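PDB 3LM3: DUF3863 domain-containing protein from Parabacteroides distasonis, which is of unknown function but probably acts on carbohydrates as a glycoside hydrolase or deacetylase. Local coordinates for residues Tyr190-Thr196 / Asp208-Asn214; Pro144-Met148 / Thr321-Glu327; Ser335-Trp339 / Phe362-Glu366; Val123-Ser128 / Asp155-Leu160. One frame throughout, in Å; residues are numbered along the deposited sequence. Where two conformers were deposited one is given.

In the fold
Contacts 1, 2 and 4 gather at one three-stranded parallel sheet, 146-148, 168-172 and 213-216. Contact 2 holds its edge strand 146-148, and contact 1 the other edge strand, 213-216. Their centres are about 14 Å apart. Contact 4 pairs helices 120-138 and 154-163, before and after strand 146-148 in the chain, so its segments alternate with those of contact 2. Both segments of contact 1 fall between those of contact 2. Contact 3 comes last, about 11 Å from contact 1 between centres. It packs the loop before strand 341-346 against the turn between strands 357-363 and 367-374 of the C-terminal antiparallel sheet. Contact 1 touches all three others and so links the parallel-sheet body to the C-terminal part.

Contact 1: residues Tyr190-Thr196 / Asp208-Asn214; sequences YPFYPST and DFIDCVN
The Tyr-193 ring carries Phe-209 CZ over the centre of one face, 3.4 Å above its plane. The two rings are oblique, with planes at 47°. At the edge of the Tyr-193 ring, in its plane, lies Cys-212 N. The Phe-192 ring has Asn-214 CB over one face, 4.1 Å from the ring centroid, a CH-pi contact. Tyr-190 O lies in plane at its edge. The segment 208-214 leads into strand 213-216, an edge of a small parallel sheet. This is consistent with the irregular beta/alpha barrel of the glycoside hydrolase and deacetylase clan. Segment 190-196, with its short strand 194-195, runs along it.

Phe-192 has CG between its backbone N and carbonyl carbon (chi1 62°), which turns the ring back over Asn-214. The Asn-214 amide is fixed from the sheet, where ND2 donates to Ala-171 O. The Asn-214 backbone N also binds Phe-192 O at 2.9 Å, in a nearly straight bond (168° at the hydrogen). Tyr-193 OH binds Tyr-333 O and accepts from a water that also donates to Asp-211 OD1. The other oxygen of Asp-211 pairs with Arg-330 of helix 322-332. Apolar contacts fill in between. Pro-191 CB touches Val-213 CG1 at 3.7 Å, and Pro-194 CG lies 4.1 Å from Ile-210 CB.

At the far end Asp-208 holds segment 190-196 twice. Its backbone O accepts from Thr-196 N at 2.9 Å. Its carboxylate OD2, which also takes Gln-204 N, accepts from Ser-195 OG at 2.7 Å on the anti side.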
loop_
_atom_site.group_PDB
_atom_site.type_symbol
_atom_site.label_atom_id
_atom_site.label_comp_id
_atom_site.label_asym_id
_atom_site.label_seq_id
_atom_site.Cartn_x
_atom_site.Cartn_y
_atom_site.Cartn_z
ATOM N N TYR A 190 -0.222 5.752 6.453
ATOM C CA TYR A 190 0.756 6.675 5.879
ATOM C C TYR A 190 2.138 6.282 6.378
ATOM O O TYR A 190 2.284 5.347 7.204
ATOM C CB TYR A 190 0.394 8.132 6.196
ATOM C CG TYR A 190 -0.311 8.921 5.083
ATOM C CD1 TYR A 190 -1.105 8.295 4.115
ATOM C CD2 TYR A 190 -0.212 10.307 5.062
ATOM C CE1 TYR A 190 -1.729 9.031 3.127
ATOM C CE2 TYR A 190 -0.837 11.061 4.075
ATOM C CZ TYR A 190 -1.612 10.417 3.118
ATOM O OH TYR A 190 -2.311 11.173 2.186
ATOM N N PRO A 191 3.182 6.945 5.858
ATOM C CA PRO A 191 4.523 6.386 6.039
ATOM C C PRO A 191 5.004 6.461 7.472
ATOM O O PRO A 191 4.672 7.390 8.218
ATOM C CB PRO A 191 5.392 7.256 5.143
ATOM C CG PRO A 191 4.410 7.693 4.065
ATOM C CD PRO A 191 3.154 7.998 4.819
ATOM N N PHE A 192 5.782 5.453 7.870
ATOM C CA PHE A 192 6.372 5.408 9.205
ATOM C C PHE A 192 7.645 4.578 9.185
ATOM O O PHE A 192 7.856 3.793 8.264
ATOM C CB PHE A 192 5.388 4.822 10.241
ATOM C CG PHE A 192 4.971 3.379 9.965
ATOM C CD1 PHE A 192 4.006 3.099 9.023
ATOM C CD2 PHE A 192 5.550 2.313 10.655
ATOM C CE1 PHE A 192 3.613 1.800 8.764
ATOM C CE2 PHE A 192 5.166 1.001 10.383
ATOM C CZ PHE A 192 4.215 0.744 9.432
ATOM N N TYR A 193 8.475 4.761 10.215
ATOM C CA TYR A 193 9.641 3.888 10.449
ATOM C C TYR A 193 9.198 2.730 11.346
ATOM O O TYR A 193 8.695 2.956 12.449
ATOM C CB TYR A 193 10.744 4.683 11.125
ATOM C CG TYR A 193 11.351 5.809 10.326
ATOM C CD1 TYR A 193 12.251 5.564 9.311
ATOM C CD2 TYR A 193 11.085 7.122 10.646
ATOM C CE1 TYR A 193 12.858 6.588 8.636
ATOM C CE2 TYR A 193 11.676 8.174 9.943
ATOM C CZ TYR A 193 12.584 7.909 8.972
ATOM O OH TYR A 193 13.214 8.920 8.239
ATOM N N PRO A 194 9.359 1.486 10.877
ATOM C CA PRO A 194 8.897 0.346 11.655
ATOM C C PRO A 194 9.839 0.019 12.829
ATOM O O PRO A 194 11.026 0.375 12.828
ATOM C CB PRO A 194 8.886 -0.778 10.634
ATOM C CG PRO A 194 10.057 -0.407 9.701
ATOM C CD PRO A 194 9.987 1.070 9.603
ATOM N N SER A 195 9.261 -0.649 13.809
ATOM C CA SER A 195 9.976 -1.190 14.956
ATOM C C SER A 195 10.631 -2.536 14.647
ATOM O O SER A 195 10.081 -3.359 13.910
ATOM C CB SER A 195 8.952 -1.427 16.055
ATOM O OG SER A 195 9.515 -1.946 17.248
ATOM N N THR A 196 11.790 -2.796 15.273
ATOM C CA THR A 196 12.374 -4.124 15.218
ATOM C C THR A 196 11.419 -5.200 15.777
ATOM O O THR A 196 11.544 -6.382 15.433
ATOM C CB THR A 196 13.720 -4.155 15.978
ATOM O OG1 THR A 196 13.551 -3.648 17.285
ATOM C CG2 THR A 196 14.789 -3.313 15.243
ATOM N N ASP A 208 14.649 0.518 19.066
ATOM C CA ASP A 208 13.923 -0.331 18.137
ATOM C C ASP A 208 13.787 0.279 16.737
ATOM O O ASP A 208 13.012 -0.205 15.915
ATOM C CB ASP A 208 12.548 -0.738 18.726
ATOM C CG ASP A 208 11.588 0.411 18.850
ATOM O OD1 ASP A 208 12.024 1.555 19.123
ATOM O OD2 ASP A 208 10.370 0.170 18.714
ATOM N N PHE A 209 14.606 1.280 16.428
ATOM C CA PHE A 209 14.446 2.044 15.187
ATOM C C PHE A 209 14.974 1.254 13.993
ATOM O O PHE A 209 16.070 0.651 14.053
ATOM C CB PHE A 209 15.185 3.379 15.293
ATOM C CG PHE A 209 14.826 4.377 14.209
ATOM C CD1 PHE A 209 13.626 5.081 14.257
ATOM C CD2 PHE A 209 15.697 4.598 13.159
ATOM C CE1 PHE A 209 13.309 6.021 13.273
ATOM C CE2 PHE A 209 15.378 5.524 12.159
ATOM C CZ PHE A 209 14.200 6.232 12.223
ATOM N N ILE A 210 14.227 1.258 12.899
ATOM C CA ILE A 210 14.730 0.790 11.607
ATOM C C ILE A 210 14.623 1.958 10.612
ATOM O O ILE A 210 13.535 2.530 10.436
ATOM C CB ILE A 210 13.871 -0.373 11.071
ATOM C CG1 ILE A 210 13.935 -1.586 12.002
ATOM C CG2 ILE A 210 14.297 -0.762 9.639
ATOM C CD1 ILE A 210 12.901 -2.658 11.661
ATOM N N ASP A 211 15.726 2.306 9.964
ATOM C CA ASP A 211 15.773 3.420 9.004
ATOM C C ASP A 211 15.277 2.950 7.631
ATOM O O ASP A 211 16.015 2.942 6.650
ATOM C CB ASP A 211 17.186 4.009 8.959
ATOM C CG ASP A 211 17.275 5.289 8.152
ATOM O OD1 ASP A 211 16.254 5.906 7.826
ATOM O OD2 ASP A 211 18.409 5.680 7.819
ATOM N N CYS A 212 14.002 2.578 7.569
ATOM C CA CYS A 212 13.367 2.212 6.343
ATOM C C CYS A 212 11.939 2.720 6.438
ATOM O O CYS A 212 11.242 2.468 7.421
ATOM C CB CYS A 212 13.371 0.693 6.169
ATOM S SG CYS A 212 12.817 0.156 4.501
ATOM N N VAL A 213 11.520 3.442 5.433
ATOM C CA VAL A 213 10.167 3.986 5.387
ATOM C C VAL A 213 9.249 2.881 4.882
ATOM O O VAL A 213 9.460 2.290 3.817
ATOM C CB VAL A 213 10.095 5.175 4.404
ATOM C CG1 VAL A 213 8.667 5.769 4.382
ATOM C CG2 VAL A 213 11.114 6.236 4.761
ATOM N N ASN A 214 8.201 2.594 5.636
ATOM C CA ASN A 214 7.256 1.540 5.288
ATOM C C ASN A 214 6.019 2.159 4.621
ATOM O O ASN A 214 5.310 2.948 5.237
ATOM C CB ASN A 214 6.860 0.710 6.523
ATOM C CG ASN A 214 6.212 -0.585 6.147
ATOM O OD1 ASN A 214 5.993 -0.835 4.971
ATOM N ND2 ASN A 214 5.909 -1.455 7.135
HETATM O O HOH W 1 15.985 8.554 8.405
#

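Contact 2: residues Pro144-Met148 / Thr321-Glu327; sequences PQSIM and TFGEFGE
Met-148, a selenomethionine, lies over one face of the Phe-322 ring. Its CE sits above the ring centre, 3.6 Å from the centroid, and SE is 4.0 Å from it, a Met-aromatic contact. The chain bends at chi2 and chi3 (-58° and -63°), which folds this end over the ring. Strand 146-148 thus meets the first turn of helix 322-332 in the interior, with Cys-26 of strand 21-29 beside both side chains.

Equally close, Gln-145 CB lies 3.6 Å from Gly-323 CA, against the helix backbone. Ser-146 OG faces the same turn, whose Gly-323 N donates to Glu-105. Thr-321 and Glu-324 close the helix start as a capping box, with Glu-324 N donating to Thr-321 OG1 at 2.9 Å.

The other side is wetter and looser. Gln-145 NE2 comes only within 3.8 Å of Glu-327 CG. One water donates to Gln-145 O and Glu-327 OE2. A second donates to Gln-145 OE1 and lies 2.7 Å from Thr-321 OG1. Glu-324 also pairs with Arg-71, and Glu-327 with Arg-330. With no direct hydrogen bond between the segments, the fit probably depends on the shape of the Met-148 and Phe-322 packing, while the polar side meets through water.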
loop_
_atom_site.group_PDB
_atom_site.type_symbol
_atom_site.label_atom_id
_atom_site.label_comp_id
_atom_site.label_asym_id
_atom_site.label_seq_id
_atom_site.Cartn_x
_atom_site.Cartn_y
_atom_site.Cartn_z
ATOM N N PRO A 144 17.693 0.235 -7.009
ATOM C CA PRO A 144 16.384 0.795 -6.729
ATOM C C PRO A 144 16.360 1.534 -5.382
ATOM O O PRO A 144 17.209 1.271 -4.527
ATOM C CB PRO A 144 15.488 -0.448 -6.731
ATOM C CG PRO A 144 16.343 -1.502 -6.233
ATOM C CD PRO A 144 17.701 -1.228 -6.879
ATOM N N GLN A 145 15.410 2.437 -5.198
ATOM C CA GLN A 145 15.252 3.136 -3.928
ATOM C C GLN A 145 14.236 2.441 -3.020
ATOM O O GLN A 145 14.161 2.779 -1.849
ATOM C CB GLN A 145 14.832 4.581 -4.167
ATOM C CG GLN A 145 15.925 5.424 -4.783
ATOM C CD GLN A 145 15.461 6.834 -5.059
ATOM O OE1 GLN A 145 14.547 7.033 -5.854
ATOM N NE2 GLN A 145 16.082 7.818 -4.404
ATOM N N SER A 146 13.489 1.454 -3.536
ATOM C CA SER A 146 12.502 0.705 -2.738
ATOM C C SER A 146 12.507 -0.748 -3.165
ATOM O O SER A 146 13.093 -1.080 -4.227
ATOM C CB SER A 146 11.090 1.278 -2.950
ATOM O OG SER A 146 10.611 1.015 -4.252
ATOM N N ILE A 147 11.874 -1.584 -2.338
ATOM C CA ILE A 147 11.472 -2.946 -2.679
ATOM C C ILE A 147 9.957 -3.020 -2.520
ATOM O O ILE A 147 9.404 -2.484 -1.557
ATOM C CB ILE A 147 12.132 -3.971 -1.724
ATOM C CG1 ILE A 147 13.642 -3.956 -1.913
ATOM C CG2 ILE A 147 11.571 -5.409 -1.901
ATOM C CD1 ILE A 147 14.184 -4.649 -3.195
HETATM N N MSE A 148 9.284 -3.710 -3.442
HETATM C CA MSE A 148 7.827 -3.886 -3.415
HETATM C C MSE A 148 7.503 -5.192 -2.713
HETATM O O MSE A 148 7.213 -6.201 -3.352
HETATM C CB MSE A 148 7.233 -3.869 -4.827
HETATM C CG MSE A 148 7.494 -2.572 -5.601
HETATM SE SE MSE A 148 6.830 -0.922 -4.739
HETATM C CE MSE A 148 4.941 -1.323 -4.734
ATOM N N THR A 321 7.975 7.625 -8.423
ATOM C CA THR A 321 8.211 6.243 -8.049
ATOM C C THR A 321 7.981 6.025 -6.545
ATOM O O THR A 321 8.053 6.977 -5.756
ATOM C CB THR A 321 9.611 5.756 -8.437
ATOM O OG1 THR A 321 10.564 6.289 -7.505
ATOM C CG2 THR A 321 9.983 6.154 -9.861
ATOM N N PHE A 322 7.691 4.783 -6.145
ATOM C CA PHE A 322 7.600 4.457 -4.712
ATOM C C PHE A 322 8.850 4.887 -3.988
ATOM O O PHE A 322 8.784 5.494 -2.928
ATOM C CB PHE A 322 7.312 2.951 -4.508
ATOM C CG PHE A 322 5.835 2.593 -4.471
ATOM C CD1 PHE A 322 5.122 2.430 -5.638
ATOM C CD2 PHE A 322 5.174 2.428 -3.262
ATOM C CE1 PHE A 322 3.772 2.091 -5.616
ATOM C CE2 PHE A 322 3.819 2.088 -3.227
ATOM C CZ PHE A 322 3.118 1.929 -4.407
ATOM N N GLY A 323 10.018 4.533 -4.535
ATOM C CA GLY A 323 11.271 4.860 -3.898
ATOM C C GLY A 323 11.492 6.360 -3.765
ATOM O O GLY A 323 11.981 6.845 -2.732
ATOM N N GLU A 324 11.167 7.131 -4.803
ATOM C CA GLU A 324 11.364 8.602 -4.762
ATOM C C GLU A 324 10.496 9.198 -3.669
ATOM O O GLU A 324 10.921 10.072 -2.906
ATOM C CB GLU A 324 10.934 9.269 -6.067
ATOM C CG GLU A 324 11.871 9.290 -7.166
ATOM C CD GLU A 324 11.196 10.141 -8.244
ATOM O OE1 GLU A 324 10.370 9.588 -8.974
ATOM O OE2 GLU A 324 11.361 11.383 -8.242
ATOM N N PHE A 325 9.239 8.775 -3.605
ATOM C CA PHE A 325 8.327 9.309 -2.613
ATOM C C PHE A 325 8.812 8.963 -1.209
ATOM O O PHE A 325 8.825 9.818 -0.330
ATOM C CB PHE A 325 6.895 8.795 -2.818
ATOM C CG PHE A 325 5.981 9.214 -1.704
ATOM C CD1 PHE A 325 5.588 10.540 -1.559
ATOM C CD2 PHE A 325 5.589 8.295 -0.728
ATOM C CE1 PHE A 325 4.835 10.944 -0.448
ATOM C CE2 PHE A 325 4.867 8.671 0.357
ATOM C CZ PHE A 325 4.442 9.998 0.504
ATOM N N GLY A 326 9.186 7.712 -0.976
ATOM C CA GLY A 326 9.687 7.330 0.348
ATOM C C GLY A 326 10.887 8.152 0.760
ATOM O O GLY A 326 11.006 8.536 1.914
ATOM N N GLU A 327 11.786 8.431 -0.183
ATOM C CA GLU A 327 12.956 9.252 0.159
ATOM C C GLU A 327 12.578 10.706 0.361
ATOM O O GLU A 327 13.186 11.348 1.212
ATOM C CB GLU A 327 14.086 9.104 -0.843
ATOM C CG GLU A 327 14.762 7.734 -0.796
ATOM C CD GLU A 327 15.541 7.481 0.477
ATOM O OE1 GLU A 327 15.834 8.410 1.267
ATOM O OE2 GLU A 327 15.872 6.308 0.700
HETATM O O HOH W 2 16.165 4.030 -0.548
HETATM O O HOH W 3 13.229 5.710 -7.744
#

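Contact 3: residues Ser335-Trp339 / Phe362-Glu366; sequences SNDDW and FMNKE
Lys-365 leaves its backbone with CG opposite N (chi1 179°) and runs straight until it bends at chi3 (86°). The bend brings NZ to Asp-337 OD1, a salt bridge of 2.8 Å that meets the carboxylate on its syn side. On the way the chain lies alongside Asn-336, with Lys-365 CG 3.8 Å from Asn-336 CB. Trp-339 has CG between its backbone N and carbonyl carbon (chi1 56°), and the far end of its indole reaches strand 357-363. Trp-339 CZ3 comes to 3.4 Å from Met-363 O, which lies near the ring plane at the edge. The same atom is 3.4 Å from Asn-364 CA.

Residues 335-338 form a type I turn, with an ST turn at Ser-335. The loop leads from helix 322-332 into the C-terminal antiparallel sheet, where Asn-364 starts an Asx turn between two strands. Trp-339 NE1 donates to Asn-336 OD1 at 2.8 Å, in the indole plane, while Asn-336 ND2 binds Tyr-193 O and Ala-203 O. With Trp-339 replaced by alanine, Asn-336 OD1 would probably lose its indole donor and a gap would open against Asn-364. One water accepts from Lys-365 N and donates to the backbone O atoms of Asn-336 and Trp-339.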
loop_
_atom_site.group_PDB
_atom_site.type_symbol
_atom_site.label_atom_id
_atom_site.label_comp_id
_atom_site.label_asym_id
_atom_site.label_seq_id
_atom_site.Cartn_x
_atom_site.Cartn_y
_atom_site.Cartn_z
ATOM N N SER A 335 12.089 10.812 12.622
ATOM C CA SER A 335 11.669 9.829 13.644
ATOM C C SER A 335 10.165 9.796 13.628
ATOM O O SER A 335 9.517 10.618 12.971
ATOM C CB SER A 335 12.158 10.196 15.037
ATOM O OG SER A 335 11.309 11.145 15.621
ATOM N N ASN A 336 9.583 8.875 14.374
ATOM C CA ASN A 336 8.146 8.817 14.438
ATOM C C ASN A 336 7.528 9.833 15.371
ATOM O O ASN A 336 6.317 9.908 15.471
ATOM C CB ASN A 336 7.692 7.401 14.782
ATOM C CG ASN A 336 8.081 6.393 13.705
ATOM O OD1 ASN A 336 8.004 6.687 12.498
ATOM N ND2 ASN A 336 8.483 5.196 14.117
ATOM N N ASP A 337 8.353 10.670 15.991
ATOM C CA ASP A 337 7.822 11.813 16.723
ATOM C C ASP A 337 7.421 12.949 15.790
ATOM O O ASP A 337 6.764 13.897 16.223
ATOM C CB ASP A 337 8.862 12.367 17.694
ATOM C CG ASP A 337 9.218 11.402 18.801
ATOM O OD1 ASP A 337 8.330 10.667 19.274
ATOM O OD2 ASP A 337 10.396 11.453 19.229
ATOM N N ASP A 338 7.840 12.877 14.533
ATOM C CA ASP A 338 7.724 13.990 13.600
ATOM C C ASP A 338 6.406 14.012 12.823
ATOM O O ASP A 338 6.133 14.999 12.136
ATOM C CB ASP A 338 8.881 13.969 12.586
ATOM C CG ASP A 338 10.220 14.287 13.205
ATOM O OD1 ASP A 338 10.271 14.772 14.364
ATOM O OD2 ASP A 338 11.243 14.082 12.498
ATOM N N TRP A 339 5.609 12.945 12.915
ATOM C CA TRP A 339 4.355 12.861 12.177
ATOM C C TRP A 339 3.177 12.538 13.076
ATOM O O TRP A 339 3.321 12.005 14.162
ATOM C CB TRP A 339 4.424 11.832 11.041
ATOM C CG TRP A 339 4.820 10.447 11.460
ATOM C CD1 TRP A 339 6.078 9.918 11.428
ATOM C CD2 TRP A 339 3.958 9.398 11.942
ATOM N NE1 TRP A 339 6.057 8.625 11.843
ATOM C CE2 TRP A 339 4.775 8.280 12.188
ATOM C CE3 TRP A 339 2.593 9.292 12.180
ATOM C CZ2 TRP A 339 4.270 7.089 12.683
ATOM C CZ3 TRP A 339 2.092 8.092 12.664
ATOM C CH2 TRP A 339 2.935 7.019 12.931
ATOM N N PHE A 362 -7.029 8.656 13.238
ATOM C CA PHE A 362 -5.928 9.327 13.917
ATOM C C PHE A 362 -4.800 8.316 14.017
ATOM O O PHE A 362 -5.024 7.190 14.477
ATOM C CB PHE A 362 -6.360 9.762 15.325
ATOM C CG PHE A 362 -7.573 10.642 15.338
ATOM C CD1 PHE A 362 -8.842 10.089 15.256
ATOM C CD2 PHE A 362 -7.449 12.042 15.395
ATOM C CE1 PHE A 362 -9.970 10.877 15.267
ATOM C CE2 PHE A 362 -8.595 12.845 15.402
ATOM C CZ PHE A 362 -9.841 12.255 15.324
HETATM N N MSE A 363 -3.610 8.691 13.589
HETATM C CA MSE A 363 -2.472 7.783 13.612
HETATM C C MSE A 363 -1.231 8.525 14.084
HETATM O O MSE A 363 -0.867 9.574 13.534
HETATM C CB MSE A 363 -2.203 7.225 12.207
HETATM C CG MSE A 363 -3.326 6.399 11.646
HETATM SE SE MSE A 363 -3.328 6.366 9.715
HETATM C CE MSE A 363 -4.810 5.106 9.413
ATOM N N ASN A 364 -0.610 7.988 15.120
ATOM C CA ASN A 364 0.616 8.585 15.648
ATOM C C ASN A 364 1.563 7.456 16.108
ATOM O O ASN A 364 1.253 6.278 15.957
ATOM C CB ASN A 364 0.283 9.586 16.759
ATOM C CG ASN A 364 -0.419 8.932 17.920
ATOM O OD1 ASN A 364 0.146 8.100 18.618
ATOM N ND2 ASN A 364 -1.708 9.268 18.091
ATOM N N LYS A 365 2.725 7.814 16.640
ATOM C CA LYS A 365 3.718 6.812 17.030
ATOM C C LYS A 365 3.171 5.801 18.034
ATOM O O LYS A 365 3.573 4.658 18.060
ATOM C CB LYS A 365 4.948 7.511 17.624
ATOM C CG LYS A 365 6.044 6.575 18.090
ATOM C CD LYS A 365 7.231 7.320 18.659
ATOM C CE LYS A 365 7.046 7.632 20.104
ATOM N NZ LYS A 365 8.250 8.314 20.742
ATOM N N GLU A 366 2.276 6.261 18.907
ATOM C CA GLU A 366 1.845 5.452 20.036
ATOM C C GLU A 366 0.530 4.700 19.856
ATOM O O GLU A 366 0.304 3.747 20.581
ATOM C CB GLU A 366 1.856 6.272 21.310
ATOM C CG GLU A 366 3.286 6.553 21.783
ATOM C CD GLU A 366 3.337 7.264 23.131
ATOM O OE1 GLU A 366 2.955 8.445 23.196
ATOM O OE2 GLU A 366 3.759 6.612 24.101
HETATM O O HOH W 4 3.800 10.613 16.400
HETATM O O HOH W 5 11.020 8.565 18.675
#

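Contact 4: residues Val123-Ser128 / Asp155-Leu160; sequences VNREMS and DNLRYL
Asn-124 is a knob in a hole formed by Tyr-159, Asn-156, Asp-155 and Arg-158. Helices 120-138 and 154-163 pack here with short-segment axes 10.0 Å apart, at 38° between their directions. Helix 154-163 connects the parallel strands 146-148 and 168-172, a beta-alpha-beta unit.

Stacking comes first. The Asn-124 amide lies nearly parallel to the Tyr-159 ring, 5° between planes, and Asn-124 CB sits 3.4 Å from the ring centroid, over the face. Tyr-159 chi1 (178°) sends the ring away from its own backbone N and under this amide. A leucine here would lack ring and hydroxyl, and would probably leave the Asn-124 amide without its flat support and Ser-128 OG without one of its partners.

Polar bonds hold the rest of the knob. Asn-156 ND2 donates to Asn-124 OD1 at 2.8 Å, from above the carbonyl plane. Asn-156 OD1 is held by Ser-153 N. Asn-124 ND2 donates to Asp-155 OD2, though Asp-155 has two conformers, which makes this bond doubtful.

Apolar contact is made by Met-127, a selenomethionine, whose CE lies 4.0 Å from Tyr-159 CD1. At the ring's edge, Ser-128 OG, also bonded to Glu-164, is 2.6 Å from Tyr-159 OH.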
loop_
_atom_site.group_PDB
_atom_site.type_symbol
_atom_site.label_atom_id
_atom_site.label_comp_id
_atom_site.label_asym_id
_atom_site.label_seq_id
_atom_site.Cartn_x
_atom_site.Cartn_y
_atom_site.Cartn_z
ATOM N N VAL A 123 14.226 -14.639 2.687
ATOM C CA VAL A 123 13.755 -13.410 2.094
ATOM C C VAL A 123 14.923 -12.456 1.906
ATOM O O VAL A 123 15.074 -11.875 0.828
ATOM C CB VAL A 123 12.621 -12.762 2.901
ATOM C CG1 VAL A 123 12.180 -11.431 2.279
ATOM C CG2 VAL A 123 11.406 -13.719 3.050
ATOM N N ASN A 124 15.754 -12.286 2.935
ATOM C CA ASN A 124 16.864 -11.343 2.823
ATOM C C ASN A 124 17.821 -11.740 1.686
ATOM O O ASN A 124 18.223 -10.909 0.858
ATOM C CB ASN A 124 17.644 -11.244 4.145
ATOM C CG ASN A 124 16.817 -10.644 5.258
ATOM O OD1 ASN A 124 15.769 -10.042 5.003
ATOM N ND2 ASN A 124 17.255 -10.832 6.504
ATOM N N ARG A 125 18.173 -13.013 1.646
ATOM C CA ARG A 125 19.096 -13.526 0.650
ATOM C C ARG A 125 18.547 -13.304 -0.755
ATOM O O ARG A 125 19.279 -12.888 -1.656
ATOM C CB ARG A 125 19.387 -15.007 0.894
ATOM C CG ARG A 125 20.238 -15.642 -0.168
ATOM C CD ARG A 125 20.616 -17.073 0.198
ATOM N NE ARG A 125 19.434 -17.939 0.319
ATOM C CZ ARG A 125 18.925 -18.452 1.439
ATOM N NH1 ARG A 125 19.458 -18.220 2.627
ATOM N NH2 ARG A 125 17.844 -19.213 1.371
ATOM N N GLU A 126 17.262 -13.604 -0.964
ATOM C CA GLU A 126 16.672 -13.495 -2.285
ATOM C C GLU A 126 16.450 -12.044 -2.691
ATOM O O GLU A 126 16.637 -11.705 -3.860
ATOM C CB GLU A 126 15.395 -14.346 -2.370
ATOM C CG GLU A 126 15.754 -15.836 -2.236
ATOM C CD GLU A 126 14.602 -16.799 -2.421
ATOM O OE1 GLU A 126 13.473 -16.343 -2.688
ATOM O OE2 GLU A 126 14.856 -18.023 -2.295
HETATM N N MSE A 127 16.126 -11.158 -1.755
HETATM C CA MSE A 127 16.114 -9.737 -2.068
HETATM C C MSE A 127 17.478 -9.297 -2.576
HETATM O O MSE A 127 17.550 -8.569 -3.580
HETATM C CB MSE A 127 15.694 -8.876 -0.861
HETATM C CG MSE A 127 14.247 -8.985 -0.483
HETATM SE SE MSE A 127 13.622 -7.680 0.793
HETATM C CE MSE A 127 14.885 -8.072 2.212
ATOM N N SER A 128 18.558 -9.698 -1.907
ATOM C CA SER A 128 19.890 -9.358 -2.383
ATOM C C SER A 128 20.170 -9.895 -3.783
ATOM O O SER A 128 20.764 -9.197 -4.626
ATOM C CB SER A 128 20.927 -9.831 -1.385
ATOM O OG SER A 128 20.829 -9.050 -0.202
ATOM N N ASP A 155 12.627 -7.719 10.292
ATOM C CA ASP A 155 14.005 -8.079 10.006
ATOM C C ASP A 155 14.382 -7.848 8.543
ATOM O O ASP A 155 15.523 -7.478 8.214
ATOM C CB ASP A 155 14.277 -9.536 10.376
ATOM C CG ASP A 155 15.705 -9.908 10.169
ATOM O OD1 ASP A 155 16.527 -9.446 10.971
ATOM O OD2 ASP A 155 16.010 -10.619 9.196
ATOM N N ASN A 156 13.429 -8.053 7.636
ATOM C CA ASN A 156 13.680 -7.810 6.224
ATOM C C ASN A 156 13.944 -6.306 5.976
ATOM O O ASN A 156 14.759 -5.919 5.143
ATOM C CB ASN A 156 12.499 -8.239 5.355
ATOM C CG ASN A 156 12.125 -9.702 5.443
ATOM O OD1 ASN A 156 10.943 -10.024 5.240
ATOM N ND2 ASN A 156 13.081 -10.593 5.669
ATOM N N LEU A 157 13.198 -5.463 6.679
ATOM C CA LEU A 157 13.362 -4.012 6.534
ATOM C C LEU A 157 14.681 -3.519 7.118
ATOM O O LEU A 157 15.371 -2.681 6.526
ATOM C CB LEU A 157 12.146 -3.323 7.148
ATOM C CG LEU A 157 10.811 -3.794 6.578
ATOM C CD1 LEU A 157 9.638 -3.132 7.287
ATOM C CD2 LEU A 157 10.764 -3.521 5.093
ATOM N N ARG A 158 15.044 -4.040 8.288
ATOM C CA ARG A 158 16.358 -3.846 8.906
ATOM C C ARG A 158 17.467 -4.204 7.926
ATOM O O ARG A 158 18.442 -3.480 7.733
ATOM C CB ARG A 158 16.421 -4.780 10.125
ATOM C CG ARG A 158 17.706 -4.829 10.894
ATOM C CD ARG A 158 18.753 -5.751 10.281
ATOM N NE ARG A 158 18.409 -7.176 10.025
ATOM C CZ ARG A 158 19.288 -7.995 9.446
ATOM N NH1 ARG A 158 20.458 -7.489 9.040
ATOM N NH2 ARG A 158 19.018 -9.291 9.236
ATOM N N TYR A 159 17.330 -5.383 7.336
ATOM C CA TYR A 159 18.326 -5.869 6.400
ATOM C C TYR A 159 18.473 -4.938 5.184
ATOM O O TYR A 159 19.577 -4.623 4.743
ATOM C CB TYR A 159 17.949 -7.293 5.956
ATOM C CG TYR A 159 18.864 -7.924 4.947
ATOM C CD1 TYR A 159 18.636 -7.778 3.577
ATOM C CD2 TYR A 159 19.945 -8.684 5.370
ATOM C CE1 TYR A 159 19.481 -8.371 2.651
ATOM C CE2 TYR A 159 20.776 -9.290 4.464
ATOM C CZ TYR A 159 20.555 -9.128 3.106
ATOM O OH TYR A 159 21.411 -9.777 2.208
ATOM N N LEU A 160 17.352 -4.521 4.619
ATOM C CA LEU A 160 17.398 -3.600 3.476
ATOM C C LEU A 160 18.140 -2.341 3.842
ATOM O O LEU A 160 19.039 -1.920 3.109
ATOM C CB LEU A 160 15.999 -3.220 2.992
ATOM C CG LEU A 160 15.299 -4.315 2.223
ATOM C CD1 LEU A 160 13.856 -3.897 1.849
ATOM C CD2 LEU A 160 16.091 -4.756 0.993
#